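Local structure of L544 (Acanthamoeba polyphaga mimivirus, 4AMQ) at residues Q188-V191 against K192-I196; Y276-L279 against L280-D284; I307-D310 against I311-N315. The protein is a virion protein and nucleotidyl transferase that binds manganese and may take part in transcription-coupled DNA repair. All coordinates share one frame; numbering follows the deposited sequence.

From the N terminus the three contacts come in series, none nested in or crossing another, and each joins residues a helical turn apart without closing a long loop. Contact 1 ends helix 187-192 and leads into strand 196-204 of the mixed sheet in the nucleotidyltransferase region. Contact 2 lies within helix 274-292 of the helical region, its centre about 33 Å from that of contact 1. Contact 3 ends helix 297-311, the next helix in the chain, on the other side of the chain's centre from contact 1. Contacts 2 and 3 touch: a salt bridge from Arg282 NH1 to Asp310 OD2 (2.7 Å) and packing of Leu279 on Leu314 tie the two helices together.

Contact 1. Residues Q188-V191 against K192-I196; sequences QDVV and KNNSI
Asn194 reaches back over the end of the helix to Val190, and its side-chain amide takes up the carbonyl that the ending helix leaves behind. ND2 of Asn194 lies 2.6 Å from O of Val190, with an almost straight N-H...O angle of 171° and the acceptor in the plane of the amide. CG of Asn194 stands beside its backbone N (chi1 -72°), which turns the amide back toward the helix and also brings ND2 to 3.6 Å from the methyl CG1 of Val190. This is the tight part of the contact: Val190 and Val191 are buried, Val190 and Asn194 both rest on Cys106 of strand 99-108, and Val191 packs on Ile82 of helix 82-93. Tyr218 OH bonds to O of Val191, while Ser195 pairs with the backbone of Tyr218.

One residue earlier the same device is used less squarely. O of Asp189 accepts both the backbone N of Asn193, at 3.1 Å, and ND2 of the same residue, at 2.7 Å. The side-chain donor stands above the carbonyl plane and its N-H...O angle is 135°, so this second grip is short but bent. The preceding turn is an ordinary helical one, with N of Lys192 bonded to O of Gln188.

The solvent side is looser. Asp189, Lys192 and Asn193 are exposed, and the chain of Lys192 leads away from the helix to a salt bridge between its NZ and Asp79. The amides of two successive asparagines thus bond to carbonyls of the last turn of helix 187-192, where the chain passes from helix to strand 196-204 of the central mixed sheet.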
# COMPACT_ATOMS: atom_id res chain seq x y z
N GLN A 188 -18.63 -0.80 -17.31
CA GLN A 188 -18.94 -2.05 -17.98
C GLN A 188 -17.92 -2.36 -19.08
O GLN A 188 -17.51 -3.51 -19.23
CB GLN A 188 -20.36 -2.02 -18.56
CG GLN A 188 -20.76 -3.31 -19.24
CD GLN A 188 -20.51 -4.53 -18.36
OE1 GLN A 188 -20.93 -4.57 -17.20
NE2 GLN A 188 -19.80 -5.51 -18.91
N ASP A 189 -17.51 -1.34 -19.83
CA ASP A 189 -16.53 -1.52 -20.88
C ASP A 189 -15.23 -2.05 -20.29
O ASP A 189 -14.62 -2.97 -20.83
CB ASP A 189 -16.24 -0.19 -21.60
CG ASP A 189 -17.37 0.25 -22.51
OD1 ASP A 189 -18.44 -0.40 -22.50
OD2 ASP A 189 -17.19 1.26 -23.22
N VAL A 190 -14.83 -1.46 -19.17
CA VAL A 190 -13.58 -1.82 -18.52
C VAL A 190 -13.55 -3.27 -18.03
O VAL A 190 -12.55 -3.97 -18.23
CB VAL A 190 -13.26 -0.87 -17.35
CG1 VAL A 190 -12.07 -1.37 -16.57
CG2 VAL A 190 -13.00 0.54 -17.88
N VAL A 191 -14.62 -3.73 -17.40
CA VAL A 191 -14.69 -5.11 -16.94
C VAL A 191 -14.67 -6.10 -18.11
O VAL A 191 -14.12 -7.20 -18.00
CB VAL A 191 -15.92 -5.38 -16.05
CG1 VAL A 191 -17.07 -4.46 -16.42
CG2 VAL A 191 -16.34 -6.84 -16.15
N LYS A 192 -15.26 -5.70 -19.23
CA LYS A 192 -15.32 -6.56 -20.41
C LYS A 192 -13.94 -6.72 -21.04
O LYS A 192 -13.63 -7.75 -21.63
CB LYS A 192 -16.32 -6.02 -21.43
CG LYS A 192 -16.64 -7.00 -22.56
CD LYS A 192 -17.30 -8.26 -22.02
CE LYS A 192 -17.45 -9.32 -23.10
NZ LYS A 192 -18.05 -10.58 -22.57
N ASN A 193 -13.12 -5.68 -20.91
CA ASN A 193 -11.78 -5.69 -21.50
C ASN A 193 -10.69 -6.14 -20.54
O ASN A 193 -9.51 -6.09 -20.86
CB ASN A 193 -11.44 -4.31 -22.07
CG ASN A 193 -12.26 -3.97 -23.30
OD1 ASN A 193 -12.01 -4.50 -24.38
ND2 ASN A 193 -13.23 -3.08 -23.14
N ASN A 194 -11.09 -6.57 -19.35
CA ASN A 194 -10.12 -6.98 -18.34
C ASN A 194 -10.47 -8.31 -17.69
O ASN A 194 -11.60 -8.77 -17.77
CB ASN A 194 -9.96 -5.88 -17.28
CG ASN A 194 -9.21 -4.67 -17.82
OD1 ASN A 194 -7.99 -4.59 -17.73
ND2 ASN A 194 -9.95 -3.72 -18.37
N SER A 195 -9.48 -8.92 -17.04
CA SER A 195 -9.68 -10.23 -16.43
C SER A 195 -9.74 -10.15 -14.90
O SER A 195 -10.21 -11.07 -14.24
CB SER A 195 -8.57 -11.19 -16.85
OG SER A 195 -8.50 -11.30 -18.26
N ILE A 196 -9.24 -9.05 -14.35
CA ILE A 196 -9.17 -8.89 -12.91
C ILE A 196 -9.43 -7.45 -12.47
O ILE A 196 -9.11 -6.51 -13.18
CB ILE A 196 -7.79 -9.33 -12.36
CG1 ILE A 196 -7.73 -9.10 -10.85
CG2 ILE A 196 -6.68 -8.56 -13.06
CD1 ILE A 196 -6.34 -9.24 -10.27

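Contact 2. Residues Y276-L279 against L280-D284; sequences YKQL and LVRID
Leu279 and Arg282, three residues apart on helix 274-292, carry this contact, with Gln278 beside them one turn before the arginine. All three belong to the helical region, and regular i to i+4 backbone bonds, such as N of Arg282 to O of Gln278 at 2.9 Å, set their spacing. The methyl CD2 of Leu279 sits over the centre of one face of the Arg282 guanidinium, 3.5 Å from CZ, a lid of carbon on a buried charged group. Leu279 also packs against Ile307 and Ile311 of helix 297-311. At the edge of the guanidinium, Gln278 contributes its OE1 while its NE2 bonds to the carbonyls of Ile64 and Leu24, joining the helix to residues far back in the chain. The arginine chain bends at its third torsion (chi3 53°), which folds the head back toward the leucine and glutamine. Its strongest partner is Asp310 in the neighbouring helix, whose carboxylate probably balances the buried charge. NH1 of Arg282 meets OE1 of Gln278 at 3.0 Å, the acceptor near the guanidinium plane but the donor above the glutamine's carbonyl plane, with the two flat groups turned 64° apart.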
# COMPACT_ATOMS: atom_id res chain seq x y z
N TYR A 276 8.94 -0.68 13.19
CA TYR A 276 9.36 0.38 12.28
C TYR A 276 8.61 0.28 10.96
O TYR A 276 8.15 1.28 10.41
CB TYR A 276 10.86 0.31 12.01
CG TYR A 276 11.74 0.59 13.21
CD1 TYR A 276 11.98 -0.39 14.16
CD2 TYR A 276 12.34 1.83 13.37
CE1 TYR A 276 12.78 -0.14 15.25
CE2 TYR A 276 13.15 2.08 14.47
CZ TYR A 276 13.36 1.09 15.40
OH TYR A 276 14.16 1.33 16.50
N LYS A 277 8.49 -0.94 10.43
CA LYS A 277 7.81 -1.16 9.16
C LYS A 277 6.30 -0.93 9.30
O LYS A 277 5.67 -0.36 8.41
CB LYS A 277 8.10 -2.57 8.62
CG LYS A 277 7.22 -3.01 7.46
CD LYS A 277 7.87 -4.12 6.64
CE LYS A 277 8.19 -5.35 7.47
NZ LYS A 277 6.95 -6.08 7.90
N GLN A 278 5.73 -1.37 10.42
CA GLN A 278 4.29 -1.24 10.63
C GLN A 278 3.88 0.22 10.73
O GLN A 278 2.86 0.62 10.19
CB GLN A 278 3.86 -2.02 11.88
CG GLN A 278 2.35 -2.23 11.98
CD GLN A 278 1.90 -2.58 13.38
OE1 GLN A 278 2.11 -1.82 14.33
NE2 GLN A 278 1.26 -3.73 13.52
N LEU A 279 4.69 1.02 11.42
CA LEU A 279 4.43 2.45 11.55
C LEU A 279 4.52 3.19 10.22
O LEU A 279 3.80 4.16 10.00
CB LEU A 279 5.37 3.08 12.59
CG LEU A 279 4.95 2.89 14.04
CD1 LEU A 279 6.01 3.44 14.99
CD2 LEU A 279 3.60 3.55 14.31
N LEU A 280 5.41 2.74 9.34
CA LEU A 280 5.51 3.33 8.00
C LEU A 280 4.24 3.06 7.20
O LEU A 280 3.70 3.96 6.56
CB LEU A 280 6.73 2.79 7.25
CG LEU A 280 8.10 3.16 7.83
CD1 LEU A 280 9.21 2.50 7.02
CD2 LEU A 280 8.28 4.67 7.87
N VAL A 281 3.78 1.81 7.25
CA VAL A 281 2.55 1.42 6.58
C VAL A 281 1.34 2.16 7.15
O VAL A 281 0.42 2.53 6.42
CB VAL A 281 2.30 -0.10 6.68
CG1 VAL A 281 0.94 -0.45 6.14
CG2 VAL A 281 3.40 -0.87 5.95
N ARG A 282 1.34 2.36 8.46
CA ARG A 282 0.23 3.02 9.14
C ARG A 282 0.16 4.50 8.76
O ARG A 282 -0.92 5.06 8.65
CB ARG A 282 0.33 2.82 10.65
CG ARG A 282 0.06 1.38 11.10
CD ARG A 282 0.62 1.08 12.49
NE ARG A 282 0.19 2.04 13.50
CZ ARG A 282 0.51 1.97 14.79
NH1 ARG A 282 1.28 0.97 15.23
NH2 ARG A 282 0.08 2.89 15.64
N ILE A 283 1.33 5.11 8.56
CA ILE A 283 1.39 6.48 8.06
C ILE A 283 0.95 6.55 6.60
O ILE A 283 0.29 7.50 6.19
CB ILE A 283 2.81 7.07 8.21
CG1 ILE A 283 3.14 7.29 9.69
CG2 ILE A 283 2.93 8.37 7.45
CD1 ILE A 283 4.59 7.62 9.96
N ASP A 284 1.31 5.54 5.80
CA ASP A 284 0.80 5.45 4.43
C ASP A 284 -0.73 5.33 4.39
O ASP A 284 -1.38 5.86 3.49
CB ASP A 284 1.43 4.26 3.70
CG ASP A 284 2.84 4.53 3.23
OD1 ASP A 284 3.16 5.71 2.94
OD2 ASP A 284 3.62 3.56 3.13

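Contact 3. Residues I307-D310 against I311-N315; sequences IIKD and IRKLN
Two lysine ammonium groups, NZ of Lys309 and NZ of Lys313, lie only 3.3 Å apart, both near the carboxylate of Asp310. OD1 of Asp310 forms a salt bridge with NZ of Lys313 at 2.9 Å and a long one with NZ of Lys309 at 3.8 Å. The aspartate and Lys313 run side by side and point the same way, whereas the two lysines converge at an angle. Each lysine is bent at its last torsion, near -68° in Lys309 and 79° in Lys313, and this bend turns the ammonium toward the shared oxygen. The other carboxylate oxygen, OD2, is held by Arg282 of helix 274-292.

Beneath the charges the helix is ending. N of Ile311 still bonds to O of Ile307 at 2.9 Å, but the next link is shorter in sequence: N of Lys313 bonds to O of Asp310 from above its carbonyl plane, and a type I turn runs from Ile311 to Leu314. On the buried side CG2 of Ile311 comes 3.2 Å from O of Ile308, and its side chain packs among Ile322, Leu348 and Ile352 of other helices.

With three basic groups around one carboxylate, Asp310 probably stays ionised, and its negative charge probably lets the two ammonium groups lie close together, while it joins the end of helix 297-311 to Arg282.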
# COMPACT_ATOMS: atom_id res chain seq x y z
N ILE A 307 -0.19 6.14 16.91
CA ILE A 307 1.19 6.36 16.48
C ILE A 307 2.03 6.99 17.58
O ILE A 307 3.18 6.62 17.79
CB ILE A 307 1.25 7.25 15.21
CG1 ILE A 307 0.75 6.46 13.99
CG2 ILE A 307 2.66 7.75 14.97
CD1 ILE A 307 0.87 7.21 12.68
N ILE A 308 1.44 7.95 18.30
CA ILE A 308 2.10 8.61 19.42
C ILE A 308 2.51 7.60 20.49
O ILE A 308 3.62 7.66 21.01
CB ILE A 308 1.19 9.68 20.06
CG1 ILE A 308 0.92 10.81 19.07
CG2 ILE A 308 1.83 10.24 21.32
CD1 ILE A 308 2.16 11.49 18.56
N LYS A 309 1.60 6.68 20.81
CA LYS A 309 1.89 5.64 21.79
C LYS A 309 3.02 4.71 21.34
O LYS A 309 3.93 4.42 22.11
CB LYS A 309 0.63 4.81 22.08
CG LYS A 309 0.89 3.57 22.92
CD LYS A 309 -0.38 2.80 23.21
CE LYS A 309 -0.13 1.63 24.16
NZ LYS A 309 0.70 0.55 23.56
N ASP A 310 2.95 4.24 20.10
CA ASP A 310 3.88 3.21 19.62
C ASP A 310 5.26 3.74 19.24
O ASP A 310 6.24 3.01 19.29
CB ASP A 310 3.26 2.45 18.44
CG ASP A 310 2.03 1.67 18.83
OD1 ASP A 310 1.88 1.38 20.03
OD2 ASP A 310 1.23 1.33 17.94
N ILE A 311 5.32 5.01 18.85
CA ILE A 311 6.56 5.62 18.41
C ILE A 311 7.61 5.62 19.52
O ILE A 311 8.82 5.64 19.25
CB ILE A 311 6.31 7.07 17.94
CG1 ILE A 311 7.44 7.55 17.03
CG2 ILE A 311 6.15 8.00 19.12
CD1 ILE A 311 7.51 6.78 15.76
N ARG A 312 7.15 5.56 20.76
CA ARG A 312 8.04 5.60 21.92
C ARG A 312 8.78 4.28 22.11
O ARG A 312 9.76 4.21 22.84
CB ARG A 312 7.25 5.94 23.19
CG ARG A 312 6.53 7.28 23.13
CD ARG A 312 5.47 7.39 24.22
NE ARG A 312 4.81 8.68 24.20
CZ ARG A 312 5.30 9.78 24.78
NH1 ARG A 312 6.45 9.73 25.43
NH2 ARG A 312 4.63 10.92 24.70
N LYS A 313 8.30 3.24 21.44
CA LYS A 313 8.94 1.93 21.50
C LYS A 313 10.14 1.86 20.57
O LYS A 313 10.99 0.98 20.70
CB LYS A 313 7.94 0.82 21.16
CG LYS A 313 6.67 0.82 21.99
CD LYS A 313 5.97 -0.52 21.90
CE LYS A 313 4.67 -0.55 22.69
NZ LYS A 313 3.56 0.13 21.97
N LEU A 314 10.21 2.80 19.63
CA LEU A 314 11.29 2.84 18.66
C LEU A 314 12.54 3.49 19.25
O LEU A 314 12.50 4.06 20.34
CB LEU A 314 10.86 3.59 17.40
CG LEU A 314 9.65 3.06 16.64
CD1 LEU A 314 9.47 3.84 15.35
CD2 LEU A 314 9.81 1.57 16.35
N ASN A 315 13.65 3.40 18.51
CA ASN A 315 14.89 4.03 18.92
C ASN A 315 15.45 4.95 17.83
O ASN A 315 15.35 4.63 16.64
CB ASN A 315 15.93 2.98 19.30
CG ASN A 315 15.49 2.12 20.48
OD1 ASN A 315 15.28 0.92 20.34
ND2 ASN A 315 15.36 2.75 21.65